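Local atomic coordinates of beta-Ala-His dipeptidase (Homo sapiens, PDB entry 3DLJ), a protein that hydrolyses Xaa-His dipeptides, above all carnosine and anserine, as a secreted, dizinc metallopeptidase of the M20 family that works as a homodimer. Residues I37-V42 against D143-V148; R47-L52 against E174-A179. All coordinates share one frame; numbering follows the deposited sequence.

Interaction 1 (I37-V42 against D143-V148); sequences IESDSV and DNKGPV. With ZN (zinc ion), chain D; ZN (zinc ion), chain C.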
loop_
_atom_site.group_PDB
_atom_site.type_symbol
_atom_site.label_atom_id
_atom_site.label_comp_id
_atom_site.label_asym_id
_atom_site.label_seq_id
_atom_site.Cartn_x
_atom_site.Cartn_y
_atom_site.Cartn_z
ATOM N N ILE A 37 16.906 6.951 6.909
ATOM C CA ILE A 37 16.724 6.012 8.009
ATOM C C ILE A 37 16.157 4.720 7.406
ATOM O O ILE A 37 15.041 4.692 6.932
ATOM C CB ILE A 37 15.810 6.570 9.113
ATOM C CG1 ILE A 37 16.347 7.944 9.594
ATOM C CG2 ILE A 37 15.706 5.564 10.284
ATOM C CD1 ILE A 37 15.450 8.697 10.554
ATOM N N GLU A 38 16.956 3.663 7.410
ATOM C CA GLU A 38 16.618 2.447 6.688
ATOM C C GLU A 38 15.633 1.577 7.464
ATOM O O GLU A 38 15.974 0.484 7.940
ATOM C CB GLU A 38 17.903 1.720 6.316
ATOM C CG GLU A 38 18.793 2.658 5.503
ATOM C CD GLU A 38 20.033 1.989 4.937
ATOM O OE1 GLU A 38 20.076 0.735 4.900
ATOM O OE2 GLU A 38 20.957 2.722 4.509
ATOM N N SER A 39 14.393 2.079 7.558
ATOM C CA SER A 39 13.347 1.515 8.435
ATOM C C SER A 39 12.646 0.282 7.845
ATOM O O SER A 39 11.417 0.177 7.801
ATOM C CB SER A 39 12.338 2.603 8.816
ATOM O OG SER A 39 11.895 3.310 7.668
ATOM N N ASP A 40 13.464 -0.673 7.434
ATOM C CA ASP A 40 13.006 -1.871 6.725
ATOM C C ASP A 40 12.400 -2.870 7.742
ATOM O O ASP A 40 13.118 -3.424 8.589
ATOM C CB ASP A 40 14.226 -2.420 5.974
ATOM C CG ASP A 40 13.960 -3.701 5.205
ATOM O OD1 ASP A 40 12.998 -4.424 5.502
ATOM O OD2 ASP A 40 14.781 -3.996 4.302
ATOM N N SER A 41 11.083 -3.073 7.670
ATOM C CA SER A 41 10.362 -3.968 8.594
ATOM C C SER A 41 10.282 -5.425 8.135
ATOM O O SER A 41 9.855 -6.287 8.900
ATOM C CB SER A 41 8.940 -3.471 8.816
ATOM O OG SER A 41 8.217 -3.479 7.590
ATOM N N VAL A 42 10.663 -5.685 6.887
ATOM C CA VAL A 42 10.398 -6.971 6.246
ATOM C C VAL A 42 11.570 -7.941 6.497
ATOM O O VAL A 42 11.352 -9.139 6.653
ATOM C CB VAL A 42 10.055 -6.787 4.716
ATOM C CG1 VAL A 42 10.056 -8.117 3.948
ATOM C CG2 VAL A 42 8.716 -6.085 4.535
ATOM N N ASP A 143 5.770 5.817 -0.481
ATOM C CA ASP A 143 5.217 4.743 0.383
ATOM C C ASP A 143 6.087 4.459 1.648
ATOM O O ASP A 143 6.925 3.561 1.623
ATOM C CB ASP A 143 5.086 3.474 -0.477
ATOM C CG ASP A 143 4.331 2.341 0.211
ATOM O OD1 ASP A 143 3.695 2.552 1.273
ATOM O OD2 ASP A 143 4.375 1.211 -0.342
ATOM N N ASN A 144 5.902 5.178 2.759
ATOM C CA ASN A 144 4.875 6.205 2.960
ATOM C C ASN A 144 5.391 7.484 3.658
ATOM O O ASN A 144 4.626 8.171 4.322
ATOM C CB ASN A 144 3.738 5.588 3.781
ATOM C CG ASN A 144 2.462 6.400 3.741
ATOM O OD1 ASN A 144 1.789 6.558 4.765
ATOM N ND2 ASN A 144 2.112 6.912 2.562
ATOM N N LYS A 145 6.677 7.816 3.508
ATOM C CA LYS A 145 7.292 8.935 4.265
ATOM C C LYS A 145 6.906 10.294 3.673
ATOM O O LYS A 145 6.621 11.240 4.417
ATOM C CB LYS A 145 8.819 8.760 4.356
ATOM C CG LYS A 145 9.236 7.601 5.293
ATOM C CD LYS A 145 10.668 7.106 5.078
ATOM C CE LYS A 145 11.039 6.099 6.154
ATOM N NZ LYS A 145 12.427 5.546 5.989
ATOM N N GLY A 146 6.859 10.377 2.343
ATOM C CA GLY A 146 6.382 11.586 1.643
ATOM C C GLY A 146 5.019 12.087 2.123
ATOM O O GLY A 146 4.904 13.226 2.570
ATOM N N PRO A 147 3.961 11.264 1.978
ATOM C CA PRO A 147 2.640 11.689 2.450
ATOM C C PRO A 147 2.492 11.857 3.978
ATOM O O PRO A 147 1.724 12.706 4.422
ATOM C CB PRO A 147 1.692 10.596 1.888
ATOM C CG PRO A 147 2.422 9.977 0.779
ATOM C CD PRO A 147 3.879 9.975 1.262
ATOM N N VAL A 148 3.213 11.093 4.780
ATOM C CA VAL A 148 3.206 11.361 6.223
ATOM C C VAL A 148 3.785 12.744 6.514
ATOM O O VAL A 148 3.229 13.507 7.320
ATOM C CB VAL A 148 3.926 10.273 7.071
ATOM C CG1 VAL A 148 4.025 10.699 8.541
ATOM C CG2 VAL A 148 3.200 8.952 6.973
HETATM ZN ZN ZN D . 2.217 2.155 2.490
HETATM ZN ZN ZN C . 3.789 -0.482 0.870
#
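Beside the dizinc centre, the loop 37-42 is joined to the start of the helix that carries the bridging aspartate by one lysine, Lys145, whose ammonium group reaches Ser39. The bond from Lys145 NZ to Ser39 OG measures 2.8 Å, and the carbonyl O of Ile37 lies 2.9 Å from the same NZ. Lys145 gets there by stretching: its CG is anti to the carbonyl carbon (chi1 -71°) and every later torsion is close to extended, so the methylene chain runs straight from the helix to the loop and only its end touches. Ser39 turns its hydroxyl back between its own N and carbonyl carbon (chi1 49°), where OG receives the lysine and also pairs with the carbonyl of Leu111. Lys145 NZ also bonds the carbonyl of Trp34, so this buried ammonium group is held by at least the hydroxyl of Ser39 and that carbonyl. Consecutive inverse gamma turns centred on Glu38 and Ser39 fold the loop tightly here. Farther along it, Asp40 forms an Asx turn, its OD1 taking the backbone N of Val42 at 3.0 Å, while the hydroxyl of Ser41 bonds Asp112, probably an active-site residue. Two residues before Lys145, Asp143 spans the two metals, OD1 holding one zinc ion at 2.0 Å and OD2 the second at 2.2 Å. His110 and Asp206 complete the protein ligands of the first, Glu178 and His456 those of the second. The peptide bond between Asp143 and Asn144 is cis, and Asn144 ND2 is tied to the carbonyl of Ser205. A carboxylate bridging two zinc ions, followed by a cis peptide, is the hallmark of the co-catalytic metal site in M20 peptidases.

Interaction 2 (R47-L52 against E174-A179); sequences RFRQEL and EGMEEA. With ZN (zinc ion), chain C.
Gly175 and Met176 carry the whole contact with helix 46-65, receiving Leu52 and Arg49 just after strand 168-174 ends. At Glu174 the segment is still strand, bonded through its backbone to Gly109 and Leu111, and its carboxylate is held by Tyr108 and Ser181. Gly175 comes next, its carbonyl O facing the forked end of Leu52: CD2 stands 3.2 Å and CD1 3.4 Å from that oxygen. With CG of Leu52 anti to the backbone N (chi1 -174°), chi2 of 42° sets both methyls toward the carbonyl. A CB on residue 175 would come tightly against Leu52 CD1, which fits the 6.8 Å between the CA atoms of Leu52 and Gly175. Met176 then folds back through two bent torsions and lays its sulphur over one face of the Arg49 guanidinium, displaced toward the rim; SD is 4.0 Å from NH1 of Arg49, and CE lies 4.1 Å from NH2. The two side chains cross at about a right angle, and SD also packs against Leu52 CD2 at 4.3 Å. Arg49 is fixed by polar partners elsewhere, NH1 bonding Gln78 and the carbonyl of Pro87, and NH2 making a weak bond to the carbonyl of Ser41. A leucine in its place would probably leave those oxygens without their donor and strip the Met176 sulphur of the flat group it rests on. Beyond the contact, Glu177, probably the proton acceptor, precedes Glu178, whose OE1 binds a zinc ion at 2.1 Å, with OE2 a longer 2.7 Å from the same ion and also bonded to Gln114. The backbone N of Glu178 is held by Asp112. The turn thus sits between helix 46-65, which packs on Gly175 and Met176, and strand 104-110, whose Tyr108 and His110 meet the glutamates.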
loop_
_atom_site.group_PDB
_atom_site.type_symbol
_atom_site.label_atom_id
_atom_site.label_comp_id
_atom_site.label_asym_id
_atom_site.label_seq_id
_atom_site.Cartn_x
_atom_site.Cartn_y
_atom_site.Cartn_z
ATOM N N ARG A 47 20.040 -5.136 12.551
ATOM C CA ARG A 47 20.469 -3.855 11.968
ATOM C C ARG A 47 19.304 -2.995 11.468
ATOM O O ARG A 47 19.263 -1.797 11.725
ATOM C CB ARG A 47 21.348 -4.115 10.762
ATOM C CG ARG A 47 22.805 -4.133 11.031
ATOM C CD ARG A 47 23.447 -5.016 9.970
ATOM N NE ARG A 47 22.864 -4.758 8.654
ATOM C CZ ARG A 47 23.079 -5.522 7.588
ATOM N NH1 ARG A 47 23.842 -6.610 7.694
ATOM N NH2 ARG A 47 22.530 -5.210 6.425
ATOM N N PHE A 48 18.385 -3.620 10.737
ATOM C CA PHE A 48 17.238 -2.934 10.163
ATOM C C PHE A 48 16.133 -2.646 11.177
ATOM O O PHE A 48 15.575 -1.547 11.186
ATOM C CB PHE A 48 16.689 -3.703 8.953
ATOM C CG PHE A 48 17.594 -3.658 7.759
ATOM C CD1 PHE A 48 17.803 -2.457 7.068
ATOM C CD2 PHE A 48 18.251 -4.814 7.319
ATOM C CE1 PHE A 48 18.654 -2.407 5.966
ATOM C CE2 PHE A 48 19.097 -4.781 6.206
ATOM C CZ PHE A 48 19.307 -3.585 5.534
ATOM N N ARG A 49 15.810 -3.625 12.024
ATOM C CA ARG A 49 14.795 -3.403 13.055
ATOM C C ARG A 49 15.187 -2.277 14.029
ATOM O O ARG A 49 14.321 -1.558 14.525
ATOM C CB ARG A 49 14.506 -4.709 13.808
ATOM C CG ARG A 49 13.293 -4.681 14.713
ATOM C CD ARG A 49 12.058 -4.287 13.940
ATOM N NE ARG A 49 11.764 -5.229 12.861
ATOM C CZ ARG A 49 10.919 -6.246 12.970
ATOM N NH1 ARG A 49 10.275 -6.471 14.107
ATOM N NH2 ARG A 49 10.713 -7.031 11.943
ATOM N N GLN A 50 16.483 -2.120 14.311
ATOM C CA GLN A 50 16.969 -0.990 15.146
ATOM C C GLN A 50 16.686 0.378 14.454
ATOM O O GLN A 50 16.261 1.340 15.097
ATOM C CB GLN A 50 18.466 -1.150 15.438
ATOM C CG GLN A 50 18.953 -0.445 16.705
ATOM N N GLU A 51 16.940 0.436 13.146
ATOM C CA GLU A 51 16.696 1.624 12.321
ATOM C C GLU A 51 15.207 1.967 12.243
ATOM O O GLU A 51 14.813 3.121 12.123
ATOM C CB GLU A 51 17.252 1.411 10.917
ATOM C CG GLU A 51 18.733 1.648 10.802
ATOM C CD GLU A 51 19.127 2.999 11.342
ATOM O OE1 GLU A 51 18.933 4.006 10.620
ATOM O OE2 GLU A 51 19.623 3.069 12.492
ATOM N N LEU A 52 14.382 0.946 12.350
ATOM C CA LEU A 52 12.950 1.138 12.407
ATOM C C LEU A 52 12.520 1.784 13.719
ATOM O O LEU A 52 11.643 2.631 13.718
ATOM C CB LEU A 52 12.260 -0.199 12.159
ATOM C CG LEU A 52 10.752 -0.305 12.029
ATOM C CD1 LEU A 52 10.088 0.818 11.182
ATOM C CD2 LEU A 52 10.444 -1.705 11.494
ATOM N N GLU A 174 2.377 3.776 12.638
ATOM C CA GLU A 174 2.997 2.491 12.969
ATOM C C GLU A 174 4.270 2.259 12.171
ATOM O O GLU A 174 4.576 3.002 11.211
ATOM C CB GLU A 174 2.014 1.336 12.739
ATOM C CG GLU A 174 1.648 1.070 11.277
ATOM C CD GLU A 174 1.162 -0.358 11.035
ATOM O OE1 GLU A 174 1.542 -1.261 11.808
ATOM O OE2 GLU A 174 0.410 -0.582 10.063
ATOM N N GLY A 175 5.004 1.223 12.575
ATOM C CA GLY A 175 6.220 0.833 11.899
ATOM C C GLY A 175 6.239 -0.594 11.362
ATOM O O GLY A 175 7.320 -1.150 11.161
ATOM N N MET A 176 5.071 -1.186 11.126
ATOM C CA MET A 176 4.991 -2.575 10.631
ATOM C C MET A 176 3.988 -2.821 9.502
ATOM O O MET A 176 3.511 -3.949 9.338
ATOM C CB MET A 176 4.690 -3.558 11.787
ATOM C CG MET A 176 5.770 -3.666 12.849
ATOM S SD MET A 176 7.299 -4.458 12.281
ATOM C CE MET A 176 6.735 -6.162 12.125
ATOM N N GLU A 177 3.656 -1.793 8.721
ATOM C CA GLU A 177 2.618 -1.925 7.689
ATOM C C GLU A 177 3.010 -2.881 6.569
ATOM O O GLU A 177 2.174 -3.643 6.079
ATOM C CB GLU A 177 2.270 -0.559 7.117
ATOM C CG GLU A 177 1.001 -0.503 6.262
ATOM C CD GLU A 177 1.244 -0.901 4.818
ATOM O OE1 GLU A 177 0.265 -1.286 4.156
ATOM O OE2 GLU A 177 2.408 -0.859 4.348
ATOM N N GLU A 178 4.280 -2.821 6.162
ATOM C CA GLU A 178 4.829 -3.698 5.121
ATOM C C GLU A 178 5.020 -5.156 5.575
ATOM O O GLU A 178 5.345 -6.028 4.766
ATOM C CB GLU A 178 6.156 -3.145 4.600
ATOM C CG GLU A 178 6.090 -1.706 4.115
ATOM C CD GLU A 178 5.311 -1.550 2.829
ATOM O OE1 GLU A 178 5.240 -0.412 2.343
ATOM O OE2 GLU A 178 4.793 -2.559 2.274
ATOM N N ALA A 179 4.836 -5.401 6.865
ATOM C CA ALA A 179 4.908 -6.736 7.422
ATOM C C ALA A 179 3.613 -7.084 8.182
ATOM O O ALA A 179 3.664 -7.590 9.299
ATOM C CB ALA A 179 6.134 -6.841 8.328
HETATM ZN ZN ZN C . 3.789 -0.482 0.870
#

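In the fold
From the N terminus, the chain passes through loop 37-42 and then directly into helix 46-65, so the first halves of both interactions are near neighbours in sequence. Interaction 1 closes a loop of 100 residues at the head of helix 141-160; interaction 2 closes one of 121 residues after strand 168-174. Their segments alternate along the chain, so the two closures cross, and their centres lie 8 Å apart. Interaction 1 ties the N-terminal loop to helix 141-160, while interaction 2 ties helix 46-65 to the turn leaving the central sheet. They converge on one zinc ion, to which each contributes a carboxylate.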